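Local atomic coordinates of endoglucanase A (PDB entry 6Q1I), a protein that cleaves internal beta-1,4-glucosidic linkages in cellulose, lichenan and cereal beta-glucans, through its family 5 glycoside hydrolase catalytic domain. Residues Thr36-Ser39 and Tyr40-Pro44; Asp179-Asn182 and Lys183-Ala187; Ala188-Ser191 and Ile192-Gly196. One frame throughout, in Å; residues are numbered along the deposited sequence.

Contact 1: residues Thr36-Ser39 and Tyr40-Pro44; sequences TNLS and YNTSP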
loop_
_atom_site.group_PDB
_atom_site.type_symbol
_atom_site.label_atom_id
_atom_site.label_comp_id
_atom_site.label_asym_id
_atom_site.label_seq_id
_atom_site.Cartn_x
_atom_site.Cartn_y
_atom_site.Cartn_z
ATOM N N THR A 36 -20.448 -1.568 2.166
ATOM C CA THR A 36 -21.171 -2.717 1.646
ATOM C C THR A 36 -22.687 -2.578 1.769
ATOM O O THR A 36 -23.406 -3.561 1.567
ATOM C CB THR A 36 -20.689 -3.983 2.356
ATOM O OG1 THR A 36 -20.978 -3.867 3.753
ATOM C CG2 THR A 36 -19.191 -4.175 2.153
ATOM N N ASN A 37 -23.198 -1.388 2.099
ATOM C CA ASN A 37 -24.635 -1.159 2.218
ATOM C C ASN A 37 -25.172 -0.262 1.108
ATOM O O ASN A 37 -26.278 0.271 1.234
ATOM C CB ASN A 37 -24.991 -0.559 3.582
ATOM C CG ASN A 37 -24.401 0.812 3.785
ATOM O OD1 ASN A 37 -23.335 1.114 3.274
ATOM N ND2 ASN A 37 -25.098 1.654 4.536
ATOM N N LEU A 38 -24.414 -0.081 0.029
ATOM C CA LEU A 38 -24.796 0.787 -1.060
ATOM C C LEU A 38 -25.258 -0.075 -2.251
ATOM O O LEU A 38 -26.070 -0.979 -2.018
ATOM C CB LEU A 38 -23.652 1.761 -1.370
ATOM C CG LEU A 38 -23.273 2.671 -0.210
ATOM C CD1 LEU A 38 -22.069 3.533 -0.587
ATOM C CD2 LEU A 38 -24.453 3.542 0.194
ATOM N N SER A 39 -24.810 0.173 -3.471
ATOM C CA SER A 39 -25.063 -0.655 -4.639
ATOM C C SER A 39 -23.952 -0.340 -5.630
ATOM O O SER A 39 -23.284 0.690 -5.513
ATOM C CB SER A 39 -26.408 -0.336 -5.285
ATOM O OG SER A 39 -26.330 0.915 -5.940
ATOM N N TYR A 40 -23.764 -1.220 -6.618
ATOM C CA TYR A 40 -22.657 -1.015 -7.550
ATOM C C TYR A 40 -22.848 0.218 -8.431
ATOM O O TYR A 40 -21.873 0.689 -9.026
ATOM C CB TYR A 40 -22.402 -2.263 -8.397
ATOM C CG TYR A 40 -23.507 -2.599 -9.363
ATOM C CD1 TYR A 40 -23.619 -1.942 -10.582
ATOM C CD2 TYR A 40 -24.420 -3.597 -9.069
ATOM C CE1 TYR A 40 -24.628 -2.256 -11.467
ATOM C CE2 TYR A 40 -25.421 -3.919 -9.948
ATOM C CZ TYR A 40 -25.522 -3.247 -11.143
ATOM O OH TYR A 40 -26.530 -3.572 -12.013
ATOM N N ASN A 41 -24.063 0.754 -8.521
ATOM C CA ASN A 41 -24.352 1.931 -9.328
ATOM C C ASN A 41 -24.433 3.207 -8.506
ATOM O O ASN A 41 -24.728 4.267 -9.060
ATOM C CB ASN A 41 -25.672 1.744 -10.089
ATOM C CG ASN A 41 -25.486 1.078 -11.437
ATOM O OD1 ASN A 41 -24.365 0.922 -11.928
ATOM N ND2 ASN A 41 -26.592 0.691 -12.052
ATOM N N THR A 42 -24.197 3.128 -7.203
ATOM C CA THR A 42 -24.247 4.308 -6.356
ATOM C C THR A 42 -23.054 5.208 -6.672
ATOM O O THR A 42 -21.988 4.740 -7.081
ATOM C CB THR A 42 -24.252 3.862 -4.891
ATOM O OG1 THR A 42 -25.453 3.122 -4.620
ATOM C CG2 THR A 42 -24.175 5.028 -3.939
ATOM N N SER A 43 -23.251 6.514 -6.483
ATOM C CA SER A 43 -22.219 7.508 -6.744
ATOM C C SER A 43 -20.897 7.126 -6.085
ATOM O O SER A 43 -20.882 6.702 -4.922
ATOM C CB SER A 43 -22.647 8.850 -6.144
ATOM O OG SER A 43 -21.544 9.742 -6.043
ATOM N N PRO A 44 -19.764 7.358 -6.757
ATOM C CA PRO A 44 -18.466 7.102 -6.114
ATOM C C PRO A 44 -18.282 7.845 -4.809
ATOM O O PRO A 44 -17.569 7.361 -3.921
ATOM C CB PRO A 44 -17.456 7.567 -7.175
ATOM C CG PRO A 44 -18.180 7.376 -8.475
ATOM C CD PRO A 44 -19.618 7.724 -8.177
#
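Ser39 and Thr42 meet hydroxyl to hydroxyl: Ser39 OG lies 2.7 Å from Thr42 OG1, a firm hydrogen bond in which either oxygen could be the donor. The same two residues are joined through the backbone, where Thr42 N donates to Ser39 O over 3.1 Å with an N-H...O angle of 164°. This bond closes a type I beta turn from Ser39 to Thr42. Asn41 N also approaches Ser39 OG, at 3.4 Å, a weak bond of the ST-turn kind that runs from the backbone of Asn41 back to the hydroxyl of Ser39.

The torsions explain the pairing of the hydroxyls. A chi1 of 72° puts Ser39 OG between its backbone N and its carbonyl carbon, where it meets both Thr42 OG1 and, weakly, Asn41 N, while Thr42 keeps OG1 beside its own backbone N and anti to its carbonyl carbon. Thr42 CG2 is thereby turned toward Leu38, whose CB is 4.2 Å away, and Leu38 CB is 4.0 Å from Thr42 OG1.

In the next shell, the side chains of Leu38 and Thr42 both rest on Phe47 of helix 44-48, and Ser43 is the N-cap of that helix, its OG accepting from Ile45 N. The turn thus belongs to the loop that leads from strand 23-27 into helix 44-48.

Two bonds between one pair of residues, one through side chains and one through the backbone, are consistent with a turn held by its own bonds and seated on Phe47. Since the turn lies at the protein surface, with no buried residue among those that touch, solvent could probably compete for its polar groups.

Contact 2: residues Asp179-Asn182 and Lys183-Ala187; sequences DVVN and KYNAA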
loop_
_atom_site.group_PDB
_atom_site.type_symbol
_atom_site.label_atom_id
_atom_site.label_comp_id
_atom_site.label_asym_id
_atom_site.label_seq_id
_atom_site.Cartn_x
_atom_site.Cartn_y
_atom_site.Cartn_z
ATOM N N ASP A 179 0.657 -20.455 -1.038
ATOM C CA ASP A 179 0.675 -20.876 -2.437
ATOM C C ASP A 179 -0.412 -20.158 -3.234
ATOM O O ASP A 179 -0.146 -19.602 -4.306
ATOM C CB ASP A 179 0.492 -22.396 -2.486
ATOM C CG ASP A 179 0.577 -22.971 -3.886
ATOM O OD1 ASP A 179 1.339 -22.449 -4.720
ATOM O OD2 ASP A 179 -0.120 -23.979 -4.135
ATOM N N VAL A 180 -1.641 -20.124 -2.709
ATOM C CA VAL A 180 -2.732 -19.508 -3.462
ATOM C C VAL A 180 -2.522 -18.001 -3.619
ATOM O O VAL A 180 -2.832 -17.439 -4.673
ATOM C CB VAL A 180 -4.105 -19.867 -2.873
ATOM C CG1 VAL A 180 -5.224 -19.121 -3.599
ATOM C CG2 VAL A 180 -4.339 -21.381 -2.959
ATOM N N VAL A 181 -1.973 -17.325 -2.605
ATOM C CA VAL A 181 -1.654 -15.906 -2.774
ATOM C C VAL A 181 -0.696 -15.712 -3.947
ATOM O O VAL A 181 -0.876 -14.815 -4.771
ATOM C CB VAL A 181 -1.108 -15.294 -1.471
ATOM C CG1 VAL A 181 -0.496 -13.914 -1.749
ATOM C CG2 VAL A 181 -2.212 -15.183 -0.445
ATOM N N ASN A 182 0.349 -16.547 -4.031
ATOM C CA ASN A 182 1.259 -16.455 -5.168
ATOM C C ASN A 182 0.522 -16.670 -6.488
ATOM O O ASN A 182 0.801 -15.989 -7.478
ATOM C CB ASN A 182 2.384 -17.488 -5.051
ATOM C CG ASN A 182 3.449 -17.095 -4.051
ATOM O OD1 ASN A 182 3.865 -15.938 -3.981
ATOM N ND2 ASN A 182 3.929 -18.076 -3.302
ATOM N N LYS A 183 -0.421 -17.616 -6.516
ATOM C CA LYS A 183 -1.168 -17.893 -7.741
ATOM C C LYS A 183 -2.091 -16.738 -8.117
ATOM O O LYS A 183 -2.247 -16.426 -9.301
ATOM C CB LYS A 183 -1.941 -19.203 -7.586
ATOM C CG LYS A 183 -1.008 -20.420 -7.508
ATOM C CD LYS A 183 -1.699 -21.750 -7.194
ATOM C CE LYS A 183 -0.744 -22.913 -7.457
ATOM N NZ LYS A 183 -1.168 -24.195 -6.806
ATOM N N TYR A 184 -2.722 -16.096 -7.131
ATOM C CA TYR A 184 -3.555 -14.935 -7.424
ATOM C C TYR A 184 -2.704 -13.777 -7.940
ATOM O O TYR A 184 -3.103 -13.077 -8.879
ATOM C CB TYR A 184 -4.330 -14.508 -6.179
ATOM C CG TYR A 184 -5.445 -15.428 -5.711
ATOM C CD1 TYR A 184 -5.979 -16.411 -6.534
ATOM C CD2 TYR A 184 -5.981 -15.285 -4.436
ATOM C CE1 TYR A 184 -7.004 -17.231 -6.096
ATOM C CE2 TYR A 184 -7.012 -16.098 -3.994
ATOM C CZ TYR A 184 -7.513 -17.076 -4.825
ATOM O OH TYR A 184 -8.521 -17.913 -4.409
ATOM N N ASN A 185 -1.550 -13.530 -7.308
ATOM C CA ASN A 185 -0.653 -12.486 -7.793
ATOM C C ASN A 185 -0.239 -12.753 -9.237
ATOM O O ASN A 185 -0.217 -11.836 -10.067
ATOM C CB ASN A 185 0.605 -12.398 -6.919
ATOM C CG ASN A 185 0.379 -11.705 -5.589
ATOM O OD1 ASN A 185 -0.543 -10.900 -5.419
ATOM N ND2 ASN A 185 1.265 -11.983 -4.641
ATOM N N ALA A 186 0.120 -14.008 -9.547
ATOM C CA ALA A 186 0.558 -14.348 -10.900
ATOM C C ALA A 186 -0.578 -14.183 -11.902
ATOM O O ALA A 186 -0.355 -13.742 -13.036
ATOM C CB ALA A 186 1.101 -15.779 -10.935
ATOM N N ALA A 187 -1.803 -14.535 -11.497
ATOM C CA ALA A 187 -2.954 -14.397 -12.383
ATOM C C ALA A 187 -3.255 -12.934 -12.661
ATOM O O ALA A 187 -3.552 -12.564 -13.801
ATOM C CB ALA A 187 -4.180 -15.078 -11.773
HETATM O O HOH W 1 3.562 -13.707 -5.482
#
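Asp179 reaches Lys183 by setting CG anti to its backbone N (chi1 -176°), while Lys183, extended beyond CG, runs back along the helix to meet it. Lys183 NZ stands 2.9 Å from Asp179 OD2 in a salt bridge made on the syn side of the carboxylate, 31° out of its plane. Tyr125 OH binds the same oxygen. Lys183 is also modelled in a second conformer, so the bridge may not be permanent.

One residue on, Val180 places CG1 over one face of the Tyr184 ring, 3.5 Å from the centroid and 21° off the normal, a CH-pi contact between side chains that point the same way. Its nearest ring atom is Tyr184 CZ, at 3.3 Å from Val180 CG1. A water 2.7 Å from Asn182 OD1 and 3.0 Å from Asn185 ND2 links Asn182 to Asn185, three residues on.

The buried polar ends are anchored to the surrounding fold, Tyr184 OH to Ile122 O and Asn185 OD1 to Thr157 OG1. Asn182, partly exposed, binds Asp220 O through ND2 and Lys222 N through OD1. Val181 lies about 9 Å, side chain to side chain, from Gln160, an altered residue at the position assigned by similarity to the proton donor. Helix 175-194 joins strand 153-156 to strand 204-208 in a beta-alpha-beta crossover of the (beta/alpha)8 (TIM) barrel, and here packs Tyr184 against helix 128-145.

Contact 3: residues Ala188-Ser191 and Ile192-Gly196; sequences ALES and IRKTG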
loop_
_atom_site.group_PDB
_atom_site.type_symbol
_atom_site.label_atom_id
_atom_site.label_comp_id
_atom_site.label_asym_id
_atom_site.label_seq_id
_atom_site.Cartn_x
_atom_site.Cartn_y
_atom_site.Cartn_z
ATOM N N ALA A 188 -3.189 -12.089 -11.628
ATOM C CA ALA A 188 -3.385 -10.660 -11.834
ATOM C C ALA A 188 -2.317 -10.089 -12.759
ATOM O O ALA A 188 -2.625 -9.306 -13.666
ATOM C CB ALA A 188 -3.354 -9.943 -10.488
ATOM N N LEU A 189 -1.053 -10.472 -12.541
ATOM C CA LEU A 189 0.027 -10.001 -13.402
ATOM C C LEU A 189 -0.191 -10.429 -14.851
ATOM O O LEU A 189 0.028 -9.641 -15.777
ATOM C CB LEU A 189 1.363 -10.530 -12.882
ATOM C CG LEU A 189 2.607 -10.149 -13.685
ATOM C CD1 LEU A 189 2.842 -8.656 -13.678
ATOM C CD2 LEU A 189 3.806 -10.888 -13.135
ATOM N N GLU A 190 -0.603 -11.678 -15.070
ATOM C CA GLU A 190 -0.822 -12.146 -16.435
ATOM C C GLU A 190 -1.882 -11.301 -17.123
ATOM O O GLU A 190 -1.734 -10.934 -18.291
ATOM C CB GLU A 190 -1.230 -13.620 -16.421
ATOM C CG GLU A 190 -1.138 -14.325 -17.773
ATOM C CD GLU A 190 -2.347 -14.139 -18.677
ATOM O OE1 GLU A 190 -3.452 -13.791 -18.196
ATOM O OE2 GLU A 190 -2.176 -14.369 -19.892
ATOM N N SER A 191 -2.953 -10.970 -16.402
ATOM C CA SER A 191 -4.012 -10.140 -16.967
ATOM C C SER A 191 -3.521 -8.732 -17.285
ATOM O O SER A 191 -3.894 -8.163 -18.318
ATOM C CB SER A 191 -5.209 -10.112 -16.022
ATOM O OG SER A 191 -5.783 -11.404 -15.909
ATOM N N ILE A 192 -2.687 -8.155 -16.415
ATOM C CA ILE A 192 -2.111 -6.838 -16.686
ATOM C C ILE A 192 -1.286 -6.887 -17.969
ATOM O O ILE A 192 -1.473 -6.083 -18.889
ATOM C CB ILE A 192 -1.260 -6.373 -15.484
ATOM C CG1 ILE A 192 -2.134 -6.082 -14.254
ATOM C CG2 ILE A 192 -0.417 -5.169 -15.857
ATOM C CD1 ILE A 192 -1.360 -6.021 -12.944
ATOM N N ARG A 193 -0.374 -7.857 -18.056
ATOM C CA ARG A 193 0.536 -7.932 -19.195
ATOM C C ARG A 193 -0.207 -8.190 -20.500
ATOM O O ARG A 193 0.186 -7.680 -21.549
ATOM C CB ARG A 193 1.572 -9.040 -18.969
ATOM C CG ARG A 193 2.494 -8.834 -17.774
ATOM C CD ARG A 193 3.379 -7.612 -17.957
ATOM N NE ARG A 193 4.320 -7.425 -16.856
ATOM C CZ ARG A 193 4.506 -6.284 -16.191
ATOM N NH1 ARG A 193 3.819 -5.188 -16.483
ATOM N NH2 ARG A 193 5.394 -6.244 -15.216
ATOM N N LYS A 194 -1.279 -8.981 -20.452
ATOM C CA LYS A 194 -2.031 -9.331 -21.653
ATOM C C LYS A 194 -2.664 -8.115 -22.322
ATOM O O LYS A 194 -2.925 -8.156 -23.527
ATOM C CB LYS A 194 -3.112 -10.344 -21.270
ATOM C CG LYS A 194 -3.862 -10.968 -22.427
ATOM C CD LYS A 194 -4.907 -11.931 -21.881
ATOM C CE LYS A 194 -5.562 -12.739 -22.981
ATOM N NZ LYS A 194 -6.517 -13.714 -22.400
ATOM N N THR A 195 -2.908 -7.027 -21.584
ATOM C CA THR A 195 -3.499 -5.837 -22.194
ATOM C C THR A 195 -2.519 -5.071 -23.077
ATOM O O THR A 195 -2.956 -4.211 -23.844
ATOM C CB THR A 195 -4.106 -4.894 -21.143
ATOM O OG1 THR A 195 -3.082 -4.342 -20.305
ATOM C CG2 THR A 195 -5.146 -5.623 -20.300
ATOM N N GLY A 196 -1.220 -5.345 -22.988
ATOM C CA GLY A 196 -0.272 -4.806 -23.947
ATOM C C GLY A 196 0.117 -3.358 -23.699
ATOM O O GLY A 196 -0.128 -2.770 -22.642
HETATM O O HOH W 2 -5.939 -14.154 -19.424
HETATM O O HOH W 3 -3.971 -15.435 -21.603
#
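Lys194 NZ is bridged by two waters to the carboxylate of Glu190. One lies 3.1 Å from Lys194 NZ and donates to Glu190 OE1; the other lies 3.2 Å from Lys194 NZ and donates to Glu190 OE2, so each carboxylate oxygen takes one water. The charged groups themselves do not touch, Glu190 OE2 being 5.1 Å from Lys194 NZ. Glu190 bends at chi2 (-84°) to present its carboxylate to the waters, and its direct salt bridge is with Lys136 of helix 128-145, which also binds Ser191 OG.

On another side of the helix, Leu189 CD1 lies over one face of the Arg193 guanidinium, 3.5 Å above the plane and displaced toward its rim, with Arg193 NE the nearest atom at 3.7 Å from Leu189 CD1. A bend at chi2 (-64°) folds the Arg193 chain back over the leucine. NE forms a salt bridge to Asp226, and NH1 bonds to Asn199 O and Arg202 O.

Backbone bonds of the i to i+4 kind run from Ile192, Arg193 and Lys194 back to Ala188, Leu189 and Glu190. Ile192 O then takes two donors: Thr195 OG1 at 2.8 Å, in the carbonyl plane, and Thr195 N at 3.2 Å. Gly196, with phi of +79°, is the first residue to leave helical geometry.

This is the C-terminal part of helix 175-194 of a (beta/alpha)8 barrel; Ile192 packs on Trp139 of helix 128-145, and Leu189 and Ile192 on Val204 of strand 204-208.

Glu190 and Lys194 may attract each other through the waters, a link secondary to the direct bridge with Lys136. The contacts of Arg193 hold its guanidinium in place and are consistent with Asp226 balancing its charge.

From the N terminus, contact 1 comes first, closing a short turn in the loop between strand 23-27 and helix 44-48 at the surface. Some 135 residues later, contacts 2 and 3 follow in series on the single helix 175-194, the first ending at Ala187 and the second opening at Ala188. All three are local, and none nests in or crosses another. Contacts 2 and 3, their centres 14 Å apart, belong to the helix that links strand 153-156 to strand 204-208 in the (beta/alpha)8 (TIM) barrel, and both face helix 128-145. Contact 1 is separate from them, its nearest atoms about 18 Å from those of contact 2.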